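Local atomic coordinates of formate-dependent phosphoribosylglycinamide formyltransferase (Mycobacterium tuberculosis H37Rv, PDB entry 6KHR), a protein that is an enzyme of the ATP-grasp superfamily, built around the ATP-grasp domain characteristic of that group. Residues E221-C232 with R287-G298; E242-R250 with S259-L270. All coordinates share one frame; numbering follows the deposited sequence.

Contact 1: residues E221-C232 with R287-G298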
loop_
_atom_site.group_PDB
_atom_site.type_symbol
_atom_site.label_atom_id
_atom_site.label_comp_id
_atom_site.label_asym_id
_atom_site.label_seq_id
_atom_site.Cartn_x
_atom_site.Cartn_y
_atom_site.Cartn_z
ATOM N N GLU A 221 -18.930 -29.381 -12.481
ATOM C CA GLU A 221 -18.574 -28.379 -13.472
ATOM C C GLU A 221 -18.441 -27.019 -12.797
ATOM O O GLU A 221 -19.236 -26.662 -11.922
ATOM C CB GLU A 221 -19.621 -28.338 -14.577
ATOM C CG GLU A 221 -19.192 -27.553 -15.789
ATOM C CD GLU A 221 -20.323 -27.380 -16.783
ATOM O OE1 GLU A 221 -21.496 -27.366 -16.341
ATOM O OE2 GLU A 221 -20.039 -27.265 -17.998
ATOM N N ILE A 222 -17.415 -26.269 -13.188
ATOM C CA ILE A 222 -17.098 -24.996 -12.558
ATOM C C ILE A 222 -16.836 -23.954 -13.635
ATOM O O ILE A 222 -16.118 -24.216 -14.605
ATOM C CB ILE A 222 -15.893 -25.111 -11.607
ATOM C CG1 ILE A 222 -16.198 -26.124 -10.513
ATOM C CG2 ILE A 222 -15.578 -23.766 -10.957
ATOM C CD1 ILE A 222 -14.995 -26.532 -9.738
ATOM N N GLU A 223 -17.448 -22.789 -13.475
ATOM C CA GLU A 223 -17.174 -21.612 -14.298
ATOM C C GLU A 223 -16.003 -20.849 -13.679
ATOM O O GLU A 223 -14.913 -20.787 -14.253
ATOM C CB GLU A 223 -18.429 -20.744 -14.359
ATOM C CG GLU A 223 -18.879 -20.198 -15.680
ATOM C CD GLU A 223 -20.219 -19.485 -15.529
ATOM O OE1 GLU A 223 -20.303 -18.263 -15.765
ATOM O OE2 GLU A 223 -21.196 -20.151 -15.144
ATOM N N PHE A 224 -16.219 -20.277 -12.496
ATOM C CA PHE A 224 -15.234 -19.445 -11.811
ATOM C C PHE A 224 -14.848 -20.012 -10.456
ATOM O O PHE A 224 -15.701 -20.471 -9.694
ATOM C CB PHE A 224 -15.747 -18.025 -11.531
ATOM C CG PHE A 224 -16.657 -17.482 -12.568
ATOM C CD1 PHE A 224 -16.216 -17.287 -13.863
ATOM C CD2 PHE A 224 -17.946 -17.111 -12.235
ATOM C CE1 PHE A 224 -17.052 -16.756 -14.816
ATOM C CE2 PHE A 224 -18.795 -16.586 -13.191
ATOM C CZ PHE A 224 -18.345 -16.408 -14.482
ATOM N N LEU A 225 -13.563 -19.939 -10.152
ATOM C CA LEU A 225 -13.125 -19.854 -8.776
ATOM C C LEU A 225 -13.239 -18.404 -8.316
ATOM O O LEU A 225 -12.935 -17.466 -9.059
ATOM C CB LEU A 225 -11.695 -20.355 -8.635
ATOM C CG LEU A 225 -11.548 -21.757 -9.226
ATOM C CD1 LEU A 225 -10.118 -22.270 -9.086
ATOM C CD2 LEU A 225 -12.558 -22.744 -8.645
ATOM N N VAL A 226 -13.703 -18.222 -7.087
ATOM C CA VAL A 226 -13.970 -16.894 -6.550
ATOM C C VAL A 226 -13.506 -16.835 -5.103
ATOM O O VAL A 226 -13.752 -17.755 -4.315
ATOM C CB VAL A 226 -15.463 -16.532 -6.684
ATOM C CG1 VAL A 226 -15.870 -15.513 -5.646
ATOM C CG2 VAL A 226 -15.727 -15.988 -8.083
ATOM N N THR A 227 -12.822 -15.751 -4.756
ATOM C CA THR A 227 -12.472 -15.472 -3.373
ATOM C C THR A 227 -13.388 -14.379 -2.815
ATOM O O THR A 227 -13.444 -13.271 -3.354
ATOM C CB THR A 227 -11.008 -15.067 -3.252
ATOM O OG1 THR A 227 -10.180 -16.108 -3.789
ATOM C CG2 THR A 227 -10.650 -14.830 -1.780
ATOM N N MET A 228 -14.116 -14.718 -1.746
ATOM C CA MET A 228 -14.919 -13.765 -0.978
ATOM C C MET A 228 -14.105 -13.341 0.232
ATOM O O MET A 228 -13.834 -14.161 1.116
ATOM C CB MET A 228 -16.238 -14.379 -0.526
ATOM C CG MET A 228 -17.116 -14.884 -1.634
ATOM S SD MET A 228 -17.928 -13.512 -2.469
ATOM C CE MET A 228 -18.621 -12.707 -1.007
ATOM N N ILE A 229 -13.682 -12.081 0.249
ATOM C CA ILE A 229 -12.957 -11.535 1.382
ATOM C C ILE A 229 -13.982 -10.976 2.337
ATOM O O ILE A 229 -14.725 -10.058 1.969
ATOM C CB ILE A 229 -11.978 -10.431 0.973
ATOM C CG1 ILE A 229 -10.903 -10.957 0.024
ATOM C CG2 ILE A 229 -11.334 -9.854 2.246
ATOM C CD1 ILE A 229 -9.932 -11.858 0.679
ATOM N N VAL A 230 -14.007 -11.518 3.558
ATOM C CA VAL A 230 -14.909 -11.068 4.605
ATOM C C VAL A 230 -14.078 -10.424 5.705
ATOM O O VAL A 230 -13.034 -10.953 6.113
ATOM C CB VAL A 230 -15.753 -12.227 5.157
ATOM C CG1 VAL A 230 -16.691 -11.697 6.177
ATOM C CG2 VAL A 230 -16.503 -12.920 4.039
ATOM N N VAL A 231 -14.539 -9.268 6.169
ATOM C CA VAL A 231 -13.845 -8.459 7.155
ATOM C C VAL A 231 -14.747 -8.340 8.362
ATOM O O VAL A 231 -15.902 -7.919 8.233
ATOM C CB VAL A 231 -13.522 -7.052 6.616
ATOM C CG1 VAL A 231 -12.806 -6.213 7.698
ATOM C CG2 VAL A 231 -12.742 -7.123 5.301
ATOM N N CYS A 232 -14.215 -8.679 9.531
ATOM C CA CYS A 232 -14.925 -8.540 10.794
ATOM C C CYS A 232 -14.110 -7.623 11.689
ATOM O O CYS A 232 -12.979 -7.952 12.068
ATOM C CB CYS A 232 -15.136 -9.901 11.440
ATOM S SG CYS A 232 -15.983 -10.996 10.329
ATOM N N ARG A 287 -12.515 -11.266 15.524
ATOM C CA ARG A 287 -12.155 -10.274 14.526
ATOM C C ARG A 287 -11.166 -10.857 13.518
ATOM O O ARG A 287 -10.410 -11.779 13.820
ATOM C CB ARG A 287 -11.563 -9.045 15.211
ATOM C CG ARG A 287 -12.484 -7.840 15.191
ATOM C CD ARG A 287 -12.138 -6.845 16.269
ATOM N NE ARG A 287 -10.713 -6.830 16.566
ATOM C CZ ARG A 287 -10.208 -6.612 17.774
ATOM N NH1 ARG A 287 -11.017 -6.411 18.800
ATOM N NH2 ARG A 287 -8.897 -6.604 17.957
ATOM N N GLY A 288 -11.177 -10.322 12.310
ATOM C CA GLY A 288 -10.197 -10.748 11.336
ATOM C C GLY A 288 -10.643 -10.494 9.914
ATOM O O GLY A 288 -11.710 -9.942 9.652
ATOM N N VAL A 289 -9.775 -10.900 8.997
ATOM C CA VAL A 289 -10.046 -10.854 7.573
ATOM C C VAL A 289 -10.013 -12.284 7.078
ATOM O O VAL A 289 -9.010 -12.988 7.260
ATOM C CB VAL A 289 -9.033 -9.989 6.806
ATOM C CG1 VAL A 289 -9.288 -10.108 5.370
ATOM C CG2 VAL A 289 -9.187 -8.555 7.200
ATOM N N PHE A 290 -11.105 -12.726 6.488
ATOM C CA PHE A 290 -11.236 -14.113 6.080
ATOM C C PHE A 290 -11.377 -14.165 4.570
ATOM O O PHE A 290 -12.081 -13.345 3.975
ATOM C CB PHE A 290 -12.442 -14.777 6.763
ATOM C CG PHE A 290 -12.352 -14.814 8.267
ATOM C CD1 PHE A 290 -12.556 -13.663 9.025
ATOM C CD2 PHE A 290 -12.077 -16.006 8.928
ATOM C CE1 PHE A 290 -12.476 -13.697 10.400
ATOM C CE2 PHE A 290 -11.994 -16.045 10.318
ATOM C CZ PHE A 290 -12.196 -14.886 11.050
ATOM N N GLY A 291 -10.670 -15.118 3.952
ATOM C CA GLY A 291 -10.838 -15.407 2.551
ATOM C C GLY A 291 -11.641 -16.685 2.407
ATOM O O GLY A 291 -11.247 -17.744 2.911
ATOM N N VAL A 292 -12.784 -16.575 1.757
ATOM C CA VAL A 292 -13.687 -17.712 1.637
ATOM C C VAL A 292 -13.660 -18.153 0.193
ATOM O O VAL A 292 -13.984 -17.367 -0.709
ATOM C CB VAL A 292 -15.113 -17.376 2.085
ATOM C CG1 VAL A 292 -16.053 -18.479 1.674
ATOM C CG2 VAL A 292 -15.154 -17.193 3.557
ATOM N N GLU A 293 -13.283 -19.405 -0.027
ATOM C CA GLU A 293 -13.115 -19.923 -1.369
ATOM C C GLU A 293 -14.396 -20.587 -1.848
ATOM O O GLU A 293 -14.971 -21.428 -1.143
ATOM C CB GLU A 293 -11.935 -20.890 -1.418
ATOM C CG GLU A 293 -10.593 -20.178 -1.305
ATOM C CD GLU A 293 -10.400 -19.082 -2.368
ATOM O OE1 GLU A 293 -9.598 -18.151 -2.133
ATOM O OE2 GLU A 293 -11.038 -19.148 -3.442
ATOM N N LEU A 294 -14.843 -20.197 -3.044
ATOM C CA LEU A 294 -16.062 -20.725 -3.640
ATOM C C LEU A 294 -15.831 -21.137 -5.095
ATOM O O LEU A 294 -14.919 -20.664 -5.776
ATOM C CB LEU A 294 -17.214 -19.711 -3.574
ATOM C CG LEU A 294 -17.460 -18.997 -2.257
ATOM C CD1 LEU A 294 -18.514 -17.937 -2.463
ATOM C CD2 LEU A 294 -17.912 -19.999 -1.243
ATOM N N MET A 295 -16.686 -22.050 -5.543
ATOM C CA MET A 295 -16.768 -22.530 -6.915
ATOM C C MET A 295 -18.146 -22.184 -7.451
ATOM O O MET A 295 -19.148 -22.391 -6.772
ATOM C CB MET A 295 -16.540 -24.048 -6.983
ATOM C CG MET A 295 -15.188 -24.481 -6.449
ATOM S SD MET A 295 -14.984 -26.275 -6.369
ATOM C CE MET A 295 -15.588 -26.639 -4.723
ATOM N N ILE A 296 -18.202 -21.660 -8.665
ATOM C CA ILE A 296 -19.427 -21.084 -9.204
ATOM C C ILE A 296 -19.674 -21.648 -10.587
ATOM O O ILE A 296 -18.756 -21.741 -11.409
ATOM C CB ILE A 296 -19.368 -19.540 -9.247
ATOM C CG1 ILE A 296 -18.967 -19.016 -7.863
ATOM C CG2 ILE A 296 -20.719 -18.935 -9.714
ATOM C CD1 ILE A 296 -19.511 -17.680 -7.528
ATOM N N ASN A 297 -20.909 -22.023 -10.834
ATOM C CA ASN A 297 -21.363 -22.493 -12.121
ATOM C C ASN A 297 -22.750 -21.883 -12.300
ATOM O O ASN A 297 -23.749 -22.453 -11.892
ATOM C CB ASN A 297 -21.388 -24.012 -12.188
ATOM C CG ASN A 297 -21.613 -24.524 -13.602
ATOM O OD1 ASN A 297 -21.573 -23.761 -14.575
ATOM N ND2 ASN A 297 -21.848 -25.825 -13.725
ATOM N N GLY A 298 -22.798 -20.684 -12.865
ATOM C CA GLY A 298 -24.053 -19.986 -13.066
ATOM C C GLY A 298 -24.757 -19.656 -11.776
ATOM O O GLY A 298 -24.395 -18.724 -11.066
#
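Leu225, Thr227, Ile229 and Val231 stand on one face of a two-strand ribbon with Met295, Glu293, Gly291 and Val289. Gly291 makes a hollow there, and its partner fills it: Ile229, bent at its last carbon, brings CD1 over the glycine CA at 4.1 Å, while its CG2 branch leans along the ribbon against Val289 CG1 (3.7 Å). At the next pair Glu293 kinks at its second torsion (chi2 -55°), which swings the carboxylate toward strand 224-232. Thr227 OG1 then donates to Glu293 OE1 at 2.7 Å, meeting its syn side, and the same hydroxyl is hydrogen-bonded to Ser313 OG, so two bonds grip this hydroxyl. The other carboxylate oxygen, OE2, takes a bond from His249 NE2.

Strands 224-232 and 288-297 run antiparallel as adjacent strands near one end of the large antiparallel sheet of the ATP-grasp domain, with 238-252 along the outer edge of the first and 300-307 along that of the second.

On the opposite face the packing is diagonal. Met228 rests its CG on Leu294 CD1 (3.5 Å), then curls so that its sulfur end leads away, and Val226 CG2 reaches Ile296 CD1 beyond its own partner, Leu294. Cys232 SG approaches the Phe290 ring obliquely, a sulfur-aromatic contact. Val281 of helix 267-284 packs on both Cys232 and Phe290.

The ribbon's far end carries a classic beta bulge, Glu223 and Phe224 both facing Ile296, whose carbonyl O accepts from Glu223 N at 2.7 Å and from Phe224 N at 3.1 Å. Beyond it, Asn297 ND2 bonds Glu221 OE1 from above the carboxylate plane, the amide and carboxylate turned 83° apart, although Glu221 is poorly ordered and this detail is less certain.

Contact 2: residues E242-R250 with S259-L270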
loop_
_atom_site.group_PDB
_atom_site.type_symbol
_atom_site.label_atom_id
_atom_site.label_comp_id
_atom_site.label_asym_id
_atom_site.label_seq_id
_atom_site.Cartn_x
_atom_site.Cartn_y
_atom_site.Cartn_z
ATOM N N GLU A 242 -18.181 -6.834 6.847
ATOM C CA GLU A 242 -18.159 -6.294 5.499
ATOM C C GLU A 242 -17.739 -7.368 4.511
ATOM O O GLU A 242 -16.940 -8.252 4.831
ATOM C CB GLU A 242 -17.176 -5.133 5.382
ATOM C CG GLU A 242 -17.317 -4.079 6.438
ATOM C CD GLU A 242 -18.176 -2.945 5.975
ATOM O OE1 GLU A 242 -19.361 -3.195 5.669
ATOM O OE2 GLU A 242 -17.665 -1.809 5.898
ATOM N N PHE A 243 -18.253 -7.256 3.286
ATOM C CA PHE A 243 -17.891 -8.154 2.202
ATOM C C PHE A 243 -17.162 -7.387 1.107
ATOM O O PHE A 243 -17.592 -6.314 0.685
ATOM C CB PHE A 243 -19.126 -8.843 1.629
ATOM C CG PHE A 243 -19.867 -9.674 2.630
ATOM C CD1 PHE A 243 -20.811 -9.104 3.458
ATOM C CD2 PHE A 243 -19.611 -11.031 2.744
ATOM C CE1 PHE A 243 -21.493 -9.869 4.388
ATOM C CE2 PHE A 243 -20.286 -11.799 3.658
ATOM C CZ PHE A 243 -21.232 -11.221 4.486
ATOM N N CYS A 244 -16.067 -7.942 0.634
ATOM C CA CYS A 244 -15.481 -7.311 -0.525
ATOM C C CYS A 244 -16.245 -7.730 -1.782
ATOM O O CYS A 244 -17.117 -8.600 -1.742
ATOM C CB CYS A 244 -14.003 -7.651 -0.589
ATOM S SG CYS A 244 -13.132 -6.824 0.773
ATOM N N ALA A 245 -15.971 -7.044 -2.891
ATOM C CA ALA A 245 -16.477 -7.501 -4.180
ATOM C C ALA A 245 -15.800 -8.817 -4.543
ATOM O O ALA A 245 -14.607 -8.991 -4.276
ATOM C CB ALA A 245 -16.240 -6.461 -5.287
ATOM N N PRO A 246 -16.534 -9.760 -5.134
ATOM C CA PRO A 246 -15.952 -11.072 -5.448
ATOM C C PRO A 246 -14.659 -10.915 -6.225
ATOM O O PRO A 246 -14.549 -10.061 -7.109
ATOM C CB PRO A 246 -17.032 -11.749 -6.301
ATOM C CG PRO A 246 -18.286 -11.080 -5.913
ATOM C CD PRO A 246 -17.922 -9.643 -5.606
ATOM N N ILE A 247 -13.674 -11.745 -5.893
ATOM C CA ILE A 247 -12.396 -11.776 -6.588
ATOM C C ILE A 247 -12.344 -13.082 -7.368
ATOM O O ILE A 247 -12.414 -14.166 -6.769
ATOM C CB ILE A 247 -11.219 -11.640 -5.608
ATOM C CG1 ILE A 247 -11.232 -10.277 -4.923
ATOM C CG2 ILE A 247 -9.856 -11.814 -6.310
ATOM C CD1 ILE A 247 -10.098 -10.179 -3.862
ATOM N N GLY A 248 -12.280 -12.985 -8.708
ATOM C CA GLY A 248 -12.084 -14.159 -9.548
ATOM C C GLY A 248 -10.604 -14.485 -9.679
ATOM O O GLY A 248 -9.756 -13.592 -9.715
ATOM N N HIS A 249 -10.288 -15.778 -9.745
ATOM C CA HIS A 249 -8.888 -16.174 -9.867
ATOM C C HIS A 249 -8.772 -17.523 -10.561
ATOM O O HIS A 249 -9.754 -18.248 -10.740
ATOM C CB HIS A 249 -8.170 -16.204 -8.508
ATOM C CG HIS A 249 -8.725 -17.190 -7.525
ATOM N ND1 HIS A 249 -8.298 -18.502 -7.458
ATOM C CD2 HIS A 249 -9.645 -17.044 -6.537
ATOM C CE1 HIS A 249 -8.942 -19.121 -6.483
ATOM N NE2 HIS A 249 -9.771 -18.260 -5.914
ATOM N N ARG A 250 -7.538 -17.841 -10.965
ATOM C CA ARG A 250 -7.238 -19.028 -11.757
ATOM C C ARG A 250 -5.733 -19.149 -11.972
ATOM O O ARG A 250 -4.997 -18.156 -11.936
ATOM C CB ARG A 250 -7.956 -18.995 -13.113
ATOM C CG ARG A 250 -7.198 -18.293 -14.214
ATOM C CD ARG A 250 -7.902 -18.519 -15.518
ATOM N NE ARG A 250 -7.377 -17.621 -16.531
ATOM C CZ ARG A 250 -6.291 -17.861 -17.250
ATOM N NH1 ARG A 250 -5.611 -18.993 -17.084
ATOM N NH2 ARG A 250 -5.887 -16.963 -18.141
ATOM N N SER A 259 -5.605 -13.120 -10.842
ATOM C CA SER A 259 -6.822 -12.741 -10.147
ATOM C C SER A 259 -7.323 -11.434 -10.739
ATOM O O SER A 259 -6.615 -10.757 -11.496
ATOM C CB SER A 259 -6.602 -12.605 -8.630
ATOM O OG SER A 259 -5.823 -11.462 -8.317
ATOM N N TRP A 260 -8.550 -11.072 -10.372
ATOM C CA TRP A 260 -9.206 -9.889 -10.909
ATOM C C TRP A 260 -10.442 -9.611 -10.051
ATOM O O TRP A 260 -10.993 -10.522 -9.423
ATOM C CB TRP A 260 -9.567 -10.071 -12.411
ATOM C CG TRP A 260 -10.495 -11.256 -12.690
ATOM C CD1 TRP A 260 -11.868 -11.250 -12.651
ATOM C CD2 TRP A 260 -10.116 -12.613 -13.015
ATOM N NE1 TRP A 260 -12.364 -12.503 -12.942
ATOM C CE2 TRP A 260 -11.320 -13.362 -13.161
ATOM C CE3 TRP A 260 -8.888 -13.273 -13.185
ATOM C CZ2 TRP A 260 -11.327 -14.735 -13.476
ATOM C CZ3 TRP A 260 -8.897 -14.658 -13.508
ATOM C CH2 TRP A 260 -10.110 -15.357 -13.655
ATOM N N GLN A 261 -10.869 -8.344 -10.046
ATOM C CA GLN A 261 -11.906 -7.829 -9.155
ATOM C C GLN A 261 -12.554 -6.637 -9.843
ATOM O O GLN A 261 -11.831 -5.738 -10.291
ATOM C CB GLN A 261 -11.330 -7.391 -7.809
ATOM C CG GLN A 261 -12.363 -7.047 -6.781
ATOM C CD GLN A 261 -11.766 -6.407 -5.526
ATOM O OE1 GLN A 261 -10.905 -5.524 -5.609
ATOM N NE2 GLN A 261 -12.227 -6.852 -4.357
ATOM N N PRO A 262 -13.885 -6.589 -9.944
ATOM C CA PRO A 262 -14.825 -7.598 -9.465
ATOM C C PRO A 262 -15.138 -8.691 -10.484
ATOM O O PRO A 262 -15.137 -8.429 -11.675
ATOM C CB PRO A 262 -16.083 -6.773 -9.179
ATOM C CG PRO A 262 -16.042 -5.645 -10.185
ATOM C CD PRO A 262 -14.583 -5.455 -10.576
ATOM N N GLN A 263 -15.381 -9.905 -9.998
ATOM C CA GLN A 263 -16.004 -10.955 -10.789
ATOM C C GLN A 263 -17.519 -10.779 -10.752
ATOM O O GLN A 263 -18.113 -10.752 -9.670
ATOM C CB GLN A 263 -15.623 -12.324 -10.238
ATOM C CG GLN A 263 -16.469 -13.451 -10.822
ATOM C CD GLN A 263 -16.321 -13.553 -12.333
ATOM O OE1 GLN A 263 -15.205 -13.743 -12.854
ATOM N NE2 GLN A 263 -17.440 -13.402 -13.052
ATOM N N LYS A 264 -18.154 -10.663 -11.919
ATOM C CA LYS A 264 -19.606 -10.506 -11.944
ATOM C C LYS A 264 -20.297 -11.814 -11.542
ATOM O O LYS A 264 -19.881 -12.912 -11.926
ATOM C CB LYS A 264 -20.088 -10.052 -13.328
ATOM C CG LYS A 264 -19.912 -11.088 -14.464
ATOM C CD LYS A 264 -21.123 -12.050 -14.621
ATOM C CE LYS A 264 -20.674 -13.507 -14.846
ATOM N NZ LYS A 264 -21.688 -14.545 -14.494
ATOM N N LEU A 265 -21.360 -11.686 -10.761
ATOM C CA LEU A 265 -22.204 -12.806 -10.406
ATOM C C LEU A 265 -23.656 -12.406 -10.611
ATOM O O LEU A 265 -24.019 -11.228 -10.507
ATOM C CB LEU A 265 -21.971 -13.240 -8.954
ATOM C CG LEU A 265 -20.538 -13.637 -8.610
ATOM C CD1 LEU A 265 -20.418 -13.966 -7.147
ATOM C CD2 LEU A 265 -20.140 -14.836 -9.447
ATOM N N SER A 266 -24.490 -13.395 -10.898
ATOM C CA SER A 266 -25.922 -13.147 -10.910
ATOM C C SER A 266 -26.404 -12.820 -9.504
ATOM O O SER A 266 -25.771 -13.162 -8.495
ATOM C CB SER A 266 -26.670 -14.365 -11.459
ATOM O OG SER A 266 -26.187 -15.550 -10.867
ATOM N N THR A 267 -27.554 -12.152 -9.437
ATOM C CA THR A 267 -28.180 -11.930 -8.141
ATOM C C THR A 267 -28.252 -13.226 -7.329
ATOM O O THR A 267 -27.849 -13.259 -6.162
ATOM C CB THR A 267 -29.565 -11.328 -8.330
ATOM O OG1 THR A 267 -30.230 -12.054 -9.372
ATOM C CG2 THR A 267 -29.460 -9.886 -8.739
ATOM N N ALA A 268 -28.745 -14.315 -7.929
ATOM C CA ALA A 268 -28.882 -15.537 -7.134
ATOM C C ALA A 268 -27.517 -16.072 -6.731
ATOM O O ALA A 268 -27.321 -16.498 -5.582
ATOM C CB ALA A 268 -29.698 -16.603 -7.879
ATOM N N ALA A 269 -26.543 -15.998 -7.638
ATOM C CA ALA A 269 -25.200 -16.439 -7.284
ATOM C C ALA A 269 -24.600 -15.558 -6.194
ATOM O O ALA A 269 -23.982 -16.066 -5.249
ATOM C CB ALA A 269 -24.296 -16.473 -8.517
ATOM N N LEU A 270 -24.794 -14.245 -6.289
ATOM C CA LEU A 270 -24.197 -13.363 -5.287
ATOM C C LEU A 270 -24.886 -13.513 -3.940
ATOM O O LEU A 270 -24.226 -13.450 -2.898
ATOM C CB LEU A 270 -24.232 -11.906 -5.757
ATOM C CG LEU A 270 -23.556 -10.886 -4.838
ATOM C CD1 LEU A 270 -22.031 -10.929 -4.932
ATOM C CD2 LEU A 270 -24.050 -9.521 -5.151
#
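Gly248 and Trp260 exchange backbone bonds as an antiparallel hydrogen-bonded pair, Gly248 N to Trp260 O and Trp260 N to Gly248 O, both 2.9 Å, where strands 247-250 and 259-261 of a beta hairpin meet. Past the strand end, a cis peptide before Pro262 turns the chain, and Gln263 N reaches Pro246 O at 3.0 Å from well above the carbonyl plane. With chi1 of Trp260 at 59°, one face of the indole lies against the Gly248 backbone, with Gly248 O over its centre and Gly248 CA 4.0 Å from the centroid of the five-membered ring in a CH-pi contact. In the ring plane, Trp260 NE1 donates to Gln263 OE1, and Gln263 NE2 in turn bonds Lys264 O, fixing that amide's rotation. Gln261 stretches out extended, its NE2 giving Ala245 O a nearly straight bond (174°), while its OE1 bonds Ser320 OG. Pro246 CG rests against Leu265 CD1 and Leu270 CD1, which approach it from the same side. Strand 224-235 flanks the hairpin beyond 238-252 and strand 346-351 lies beyond 256-261, while helix 267-284, capped at its start by Ser266, brings Leu270 to the proline.

The two contacts illustrate how one sheet is assembled from nested loops: contact 2 lies within the chain excursion that contact 1 closes, and their centres are 8 Å apart. Strands 224-235 and 238-252 are the shared seam. Thr227 N lies 2.6 Å from Ile247 O and Ile229 O 2.8 Å from Cys244 N, both probable hydrogen bonds. His249 of contact 2 links the pairs by side chain as well, through its hydrogen bond to Glu293 of contact 1. Where helix 267-284 begins, Ala269 CB sits 3.4 Å from Gly298 O. Together these contacts join four strands that are neighbours in the sheet, 288-297, 224-235, 238-252 and 256-261, in the ATP-grasp domain.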